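Local coordinates for peptidoglycan recognition protein 3 (Branchiostoma belcheri tsingtauense, PDB 4Z8I) that probably hydrolyses the amide bond between N-acetylmuramic acid and L-alanine in bacterial peptidoglycan, as a zinc-dependent amidase fused to a chitin-binding domain, at residues I92-G97 against M164-S169; G201-G206 against L214-I219. All coordinates share one frame; numbering follows the deposited sequence.

Contact 1: residues I92-G97 against M164-S169. With ZN (zinc ion), chain B.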
loop_
_atom_site.group_PDB
_atom_site.type_symbol
_atom_site.label_atom_id
_atom_site.label_comp_id
_atom_site.label_asym_id
_atom_site.label_seq_id
_atom_site.Cartn_x
_atom_site.Cartn_y
_atom_site.Cartn_z
ATOM N N ILE A 92 9.694 1.767 2.814
ATOM C CA ILE A 92 9.482 0.616 1.943
ATOM C C ILE A 92 10.586 -0.426 2.122
ATOM O O ILE A 92 11.775 -0.096 2.114
ATOM C CB ILE A 92 9.402 1.043 0.466
ATOM C CG1 ILE A 92 8.264 2.045 0.267
ATOM C CG2 ILE A 92 9.211 -0.168 -0.438
ATOM C CD1 ILE A 92 6.890 1.480 0.574
ATOM N N HIS A 93 10.183 -1.684 2.280
ATOM C CA HIS A 93 11.125 -2.771 2.518
ATOM C C HIS A 93 10.994 -3.854 1.460
ATOM O O HIS A 93 9.970 -3.946 0.784
ATOM C CB HIS A 93 10.872 -3.391 3.894
ATOM C CG HIS A 93 11.232 -2.498 5.038
ATOM N ND1 HIS A 93 12.480 -2.506 5.621
ATOM C CD2 HIS A 93 10.509 -1.572 5.711
ATOM C CE1 HIS A 93 12.512 -1.623 6.602
ATOM N NE2 HIS A 93 11.328 -1.041 6.675
ATOM N N HIS A 94 12.034 -4.671 1.313
ATOM C CA HIS A 94 11.898 -5.924 0.578
ATOM C C HIS A 94 12.227 -7.096 1.499
ATOM O O HIS A 94 12.950 -6.940 2.482
ATOM C CB HIS A 94 12.717 -5.943 -0.728
ATOM C CG HIS A 94 14.178 -6.228 -0.547
ATOM N ND1 HIS A 94 14.942 -6.817 -1.534
ATOM C CD2 HIS A 94 15.020 -5.988 0.487
ATOM C CE1 HIS A 94 16.187 -6.939 -1.110
ATOM N NE2 HIS A 94 16.262 -6.446 0.113
ATOM N N SER A 95 11.664 -8.259 1.198
ATOM C CA SER A 95 11.863 -9.436 2.032
ATOM C C SER A 95 13.295 -9.951 1.920
ATOM O O SER A 95 13.788 -10.622 2.827
ATOM C CB SER A 95 10.881 -10.538 1.631
ATOM O OG SER A 95 11.194 -11.765 2.258
ATOM N N ALA A 96 13.952 -9.620 0.809
ATOM C CA ALA A 96 15.227 -10.230 0.435
ATOM C C ALA A 96 15.110 -11.747 0.517
ATOM O O ALA A 96 16.026 -12.429 0.974
ATOM C CB ALA A 96 16.358 -9.723 1.314
ATOM N N GLY A 97 13.965 -12.258 0.072
ATOM C CA GLY A 97 13.670 -13.677 0.135
ATOM C C GLY A 97 12.768 -14.140 -0.995
ATOM O O GLY A 97 12.792 -13.588 -2.095
ATOM N N MET A 164 7.286 -8.876 -0.526
ATOM C CA MET A 164 7.866 -10.203 -0.355
ATOM C C MET A 164 8.602 -10.672 -1.606
ATOM O O MET A 164 7.989 -11.000 -2.624
ATOM C CB MET A 164 6.809 -11.214 0.087
ATOM C CG MET A 164 6.359 -10.994 1.519
ATOM S SD MET A 164 5.201 -12.234 2.102
ATOM C CE MET A 164 3.808 -11.923 1.018
ATOM N N GLY A 165 9.929 -10.692 -1.511
ATOM C CA GLY A 165 10.787 -11.090 -2.611
ATOM C C GLY A 165 12.121 -10.373 -2.537
ATOM O O GLY A 165 12.355 -9.577 -1.624
ATOM N N ASP A 166 13.001 -10.661 -3.490
ATOM C CA ASP A 166 14.278 -9.968 -3.592
ATOM C C ASP A 166 14.262 -9.124 -4.856
ATOM O O ASP A 166 14.149 -9.654 -5.962
ATOM C CB ASP A 166 15.435 -10.966 -3.644
ATOM C CG ASP A 166 16.789 -10.308 -3.437
ATOM O OD1 ASP A 166 16.865 -9.061 -3.455
ATOM O OD2 ASP A 166 17.785 -11.040 -3.263
ATOM N N PHE A 167 14.376 -7.811 -4.693
ATOM C CA PHE A 167 14.214 -6.908 -5.824
ATOM C C PHE A 167 15.450 -6.059 -6.085
ATOM O O PHE A 167 15.364 -4.855 -6.321
ATOM C CB PHE A 167 12.953 -6.063 -5.639
ATOM C CG PHE A 167 11.721 -6.890 -5.419
ATOM C CD1 PHE A 167 11.200 -7.660 -6.449
ATOM C CD2 PHE A 167 11.106 -6.932 -4.179
ATOM C CE1 PHE A 167 10.082 -8.437 -6.252
ATOM C CE2 PHE A 167 9.987 -7.709 -3.976
ATOM C CZ PHE A 167 9.473 -8.462 -5.015
ATOM N N THR A 168 16.603 -6.720 -6.046
ATOM C CA THR A 168 17.872 -6.095 -6.379
ATOM C C THR A 168 18.067 -6.124 -7.890
ATOM O O THR A 168 18.604 -5.185 -8.475
ATOM C CB THR A 168 19.045 -6.817 -5.692
ATOM O OG1 THR A 168 19.050 -8.196 -6.080
ATOM C CG2 THR A 168 18.910 -6.730 -4.180
ATOM N N SER A 169 17.617 -7.209 -8.516
ATOM C CA SER A 169 17.713 -7.361 -9.965
ATOM C C SER A 169 16.344 -7.616 -10.588
ATOM O O SER A 169 16.227 -7.790 -11.800
ATOM C CB SER A 169 18.667 -8.500 -10.323
ATOM O OG SER A 169 19.960 -8.259 -9.801
HETATM ZN ZN ZN B . 14.290 -3.117 5.016
HETATM O O HOH W 1 14.288 -4.599 6.290
#
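His94, the last residue of strand 87-94, meets Asp166 and Phe167 along one edge of its imidazole. Backbone N of Phe167 points at His94 ND1 in the ring plane; the line is nearly straight at 173°, but the 3.4 Å separation makes this a weak hydrogen bond. Beside it, Asp166 OD1 lies 3.2 Å from His94 CE1. The two side chains run alongside each other in the same direction, with carboxylate and imidazole planes turned 67° apart. CG of His94 stands between its own N and carbonyl carbon (chi1 80°), which swings the ring under the following turn: Ala96 N sits 3.6 Å above its plane, over the centre. Closer to the backbone, His94 CB touches the Phe167 ring edge at CD2, 3.9 Å away. With an alanine in place of His94, the Phe167 N-H would probably lose this acceptor, and a gap would be likely between Asp166 and the turn at Ala96.

Strand 87-94 lies in the mixed sheet of the amidase fold, parallel to its neighbour 158-163, so both segments leave the sheet at the same end. His93 in this strand binds the zinc ion.

Ser95 packs through CB, 3.6 Å from Met164 CA, while helix 103-120 backs the pair, Ile113 touching Ser95 and Val110 touching Met164. At Ala96 the backbones come together, its CA 4.1 Å from Asp166 CA. Gly97 O then receives a CH...O contact from Gly165 CA at 3.2 Å.

Contact 2: residues G201-G206 against L214-I219. With ZN (zinc ion), chain B.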
loop_
_atom_site.group_PDB
_atom_site.type_symbol
_atom_site.label_atom_id
_atom_site.label_comp_id
_atom_site.label_asym_id
_atom_site.label_seq_id
_atom_site.Cartn_x
_atom_site.Cartn_y
_atom_site.Cartn_z
ATOM N N GLY A 201 12.805 4.707 1.193
ATOM C CA GLY A 201 13.243 3.328 1.096
ATOM C C GLY A 201 13.983 3.036 2.387
ATOM O O GLY A 201 14.400 3.966 3.076
ATOM N N HIS A 202 14.145 1.763 2.731
ATOM C CA HIS A 202 14.832 1.403 3.970
ATOM C C HIS A 202 16.264 1.938 3.981
ATOM O O HIS A 202 16.753 2.403 5.010
ATOM C CB HIS A 202 14.824 -0.114 4.168
ATOM C CG HIS A 202 15.324 -0.554 5.508
ATOM N ND1 HIS A 202 15.578 -1.875 5.810
ATOM C CD2 HIS A 202 15.607 0.146 6.632
ATOM C CE1 HIS A 202 16.000 -1.969 7.058
ATOM N NE2 HIS A 202 16.028 -0.755 7.579
ATOM N N ARG A 203 16.925 1.890 2.827
ATOM C CA ARG A 203 18.307 2.348 2.714
ATOM C C ARG A 203 18.432 3.849 2.948
ATOM O O ARG A 203 19.515 4.347 3.263
ATOM C CB ARG A 203 18.880 1.992 1.340
ATOM C CG ARG A 203 18.160 2.665 0.180
ATOM C CD ARG A 203 18.842 2.383 -1.148
ATOM N NE ARG A 203 18.872 0.958 -1.464
ATOM C CZ ARG A 203 19.416 0.452 -2.565
ATOM N NH1 ARG A 203 19.979 1.254 -3.459
ATOM N NH2 ARG A 203 19.400 -0.856 -2.775
ATOM N N ASP A 204 17.325 4.567 2.785
ATOM C CA ASP A 204 17.321 6.014 2.974
ATOM C C ASP A 204 17.443 6.389 4.449
ATOM O O ASP A 204 17.888 7.486 4.789
ATOM C CB ASP A 204 16.041 6.625 2.393
ATOM C CG ASP A 204 16.035 6.641 0.877
ATOM O OD1 ASP A 204 17.117 6.793 0.273
ATOM O OD2 ASP A 204 14.941 6.512 0.289
ATOM N N VAL A 205 17.056 5.462 5.320
ATOM C CA VAL A 205 16.945 5.743 6.746
ATOM C C VAL A 205 17.845 4.825 7.580
ATOM O O VAL A 205 18.000 5.017 8.788
ATOM C CB VAL A 205 15.477 5.600 7.201
ATOM C CG1 VAL A 205 15.107 4.132 7.327
ATOM C CG2 VAL A 205 15.235 6.340 8.505
ATOM N N GLY A 206 18.446 3.833 6.928
ATOM C CA GLY A 206 19.330 2.901 7.607
ATOM C C GLY A 206 20.482 2.436 6.736
ATOM O O GLY A 206 20.722 2.990 5.663
ATOM N N LEU A 214 16.308 -2.222 -7.839
ATOM C CA LEU A 214 15.258 -1.929 -8.820
ATOM C C LEU A 214 13.956 -1.408 -8.201
ATOM O O LEU A 214 13.338 -0.477 -8.727
ATOM C CB LEU A 214 14.984 -3.147 -9.707
ATOM C CG LEU A 214 16.123 -3.585 -10.633
ATOM C CD1 LEU A 214 15.593 -4.419 -11.785
ATOM C CD2 LEU A 214 16.876 -2.384 -11.159
ATOM N N LEU A 215 13.542 -2.007 -7.090
ATOM C CA LEU A 215 12.372 -1.525 -6.369
ATOM C C LEU A 215 12.618 -0.113 -5.842
ATOM O O LEU A 215 11.733 0.748 -5.899
ATOM C CB LEU A 215 12.021 -2.473 -5.221
ATOM C CG LEU A 215 10.844 -2.039 -4.350
ATOM C CD1 LEU A 215 9.620 -1.783 -5.210
ATOM C CD2 LEU A 215 10.543 -3.087 -3.293
ATOM N N TYR A 216 13.827 0.120 -5.337
ATOM C CA TYR A 216 14.217 1.439 -4.851
ATOM C C TYR A 216 14.195 2.457 -5.984
ATOM O O TYR A 216 13.865 3.621 -5.770
ATOM C CB TYR A 216 15.604 1.394 -4.210
ATOM C CG TYR A 216 16.076 2.719 -3.657
ATOM C CD1 TYR A 216 15.556 3.224 -2.473
ATOM C CD2 TYR A 216 17.050 3.458 -4.313
ATOM C CE1 TYR A 216 15.985 4.431 -1.963
ATOM C CE2 TYR A 216 17.486 4.667 -3.810
ATOM C CZ TYR A 216 16.952 5.146 -2.635
ATOM O OH TYR A 216 17.387 6.350 -2.133
ATOM N N ASP A 217 14.551 2.014 -7.188
ATOM C CA ASP A 217 14.474 2.872 -8.362
ATOM C C ASP A 217 13.019 3.193 -8.683
ATOM O O ASP A 217 12.687 4.329 -9.019
ATOM C CB ASP A 217 15.147 2.219 -9.574
ATOM C CG ASP A 217 16.662 2.321 -9.533
ATOM O OD1 ASP A 217 17.188 3.173 -8.785
ATOM O OD2 ASP A 217 17.327 1.553 -10.262
ATOM N N ASP A 218 12.150 2.189 -8.573
ATOM C CA ASP A 218 10.738 2.386 -8.889
ATOM C C ASP A 218 10.058 3.355 -7.921
ATOM O O ASP A 218 9.277 4.208 -8.343
ATOM C CB ASP A 218 9.992 1.048 -8.930
ATOM C CG ASP A 218 8.559 1.189 -9.422
ATOM O OD1 ASP A 218 8.349 1.239 -10.653
ATOM O OD2 ASP A 218 7.639 1.241 -8.579
ATOM N N ILE A 219 10.365 3.241 -6.629
ATOM C CA ILE A 219 9.706 4.089 -5.630
ATOM C C ILE A 219 10.075 5.575 -5.708
ATOM O O ILE A 219 9.439 6.406 -5.058
ATOM C CB ILE A 219 9.910 3.579 -4.183
ATOM C CG1 ILE A 219 11.376 3.690 -3.767
ATOM C CG2 ILE A 219 9.397 2.155 -4.037
ATOM C CD1 ILE A 219 11.616 3.306 -2.325
HETATM ZN ZN ZN B . 14.290 -3.117 5.016
HETATM O O HOH W 1 14.288 -4.599 6.290
#
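Arg203 and Tyr216 join the short helical turn 202-205 to helix 213-218, two elements that follow edge strand 197-201 in the amidase fold and flank the loop carrying the zinc ligand Cys210.

The first interaction is stacking. Arg203 CD stands 3.4 Å from the centroid of the Tyr216 ring and only 4° off its normal, a CH-pi contact squarely over the face. A bend at chi3 then turns the guanidinium along the ring towards CG and CB of the tyrosine. It lies flat there, its plane 24° from the ring's and the centres 4.6 Å apart, an off-centre cation-pi stack. The rotation of the guanidinium is fixed from outside the stack: NH2 donates to Ala209 O and to Asn213 OD1, so the arginine also ties down the loop between the two segments.

Hydrogen bonding holds the other end of the ring. The Tyr216 hydroxyl donates to Asp204 OD1; the modelled OH to OD1 separation, 2.5 Å, is very short and carries little weight at this resolution. The carboxylate lies at the ring edge, its plane tilted 56° from the ring. The second oxygen, OD2, accepts Gly201 N at 2.9 Å, on the anti side but tilted well out of the carboxylate plane, and is also bonded to the hydroxyl of Tyr225. Both carboxylate oxygens are thus engaged, and Asp204 links the strand end to the helix. The turn itself is closed by Asp204 N donating to Gly201 O at 3.0 Å.

Nonpolar packing completes the joint. Gly201 CA approaches the edge of the Tyr216 ring, 4.3 Å from CE1, while the terminal methyl CD1 of Ile219 reaches to 3.8 Å from the same CA.

The centres of contacts 1 and 2 lie about 10 Å apart, and the two meet at the zinc site. Each supplies one histidine: ND1 of His93 and ND1 of His202 both sit 2.0 Å from the zinc ion. These two nitrogens are 3.2 Å from each other. Cys210 is the third protein ligand, and a water lies 1.9 Å from the zinc ion. The backbones are probably coupled as well: Ile92, next to His93 on strand 87-94, offers its O to N of His202, the residue following the neighbouring parallel strand 197-201, 3.1 Å away. A second junction lies away from the metal, where Leu214 of contact 2 packs on the 164-169 loop, its CG 3.7 Å from Thr168 O.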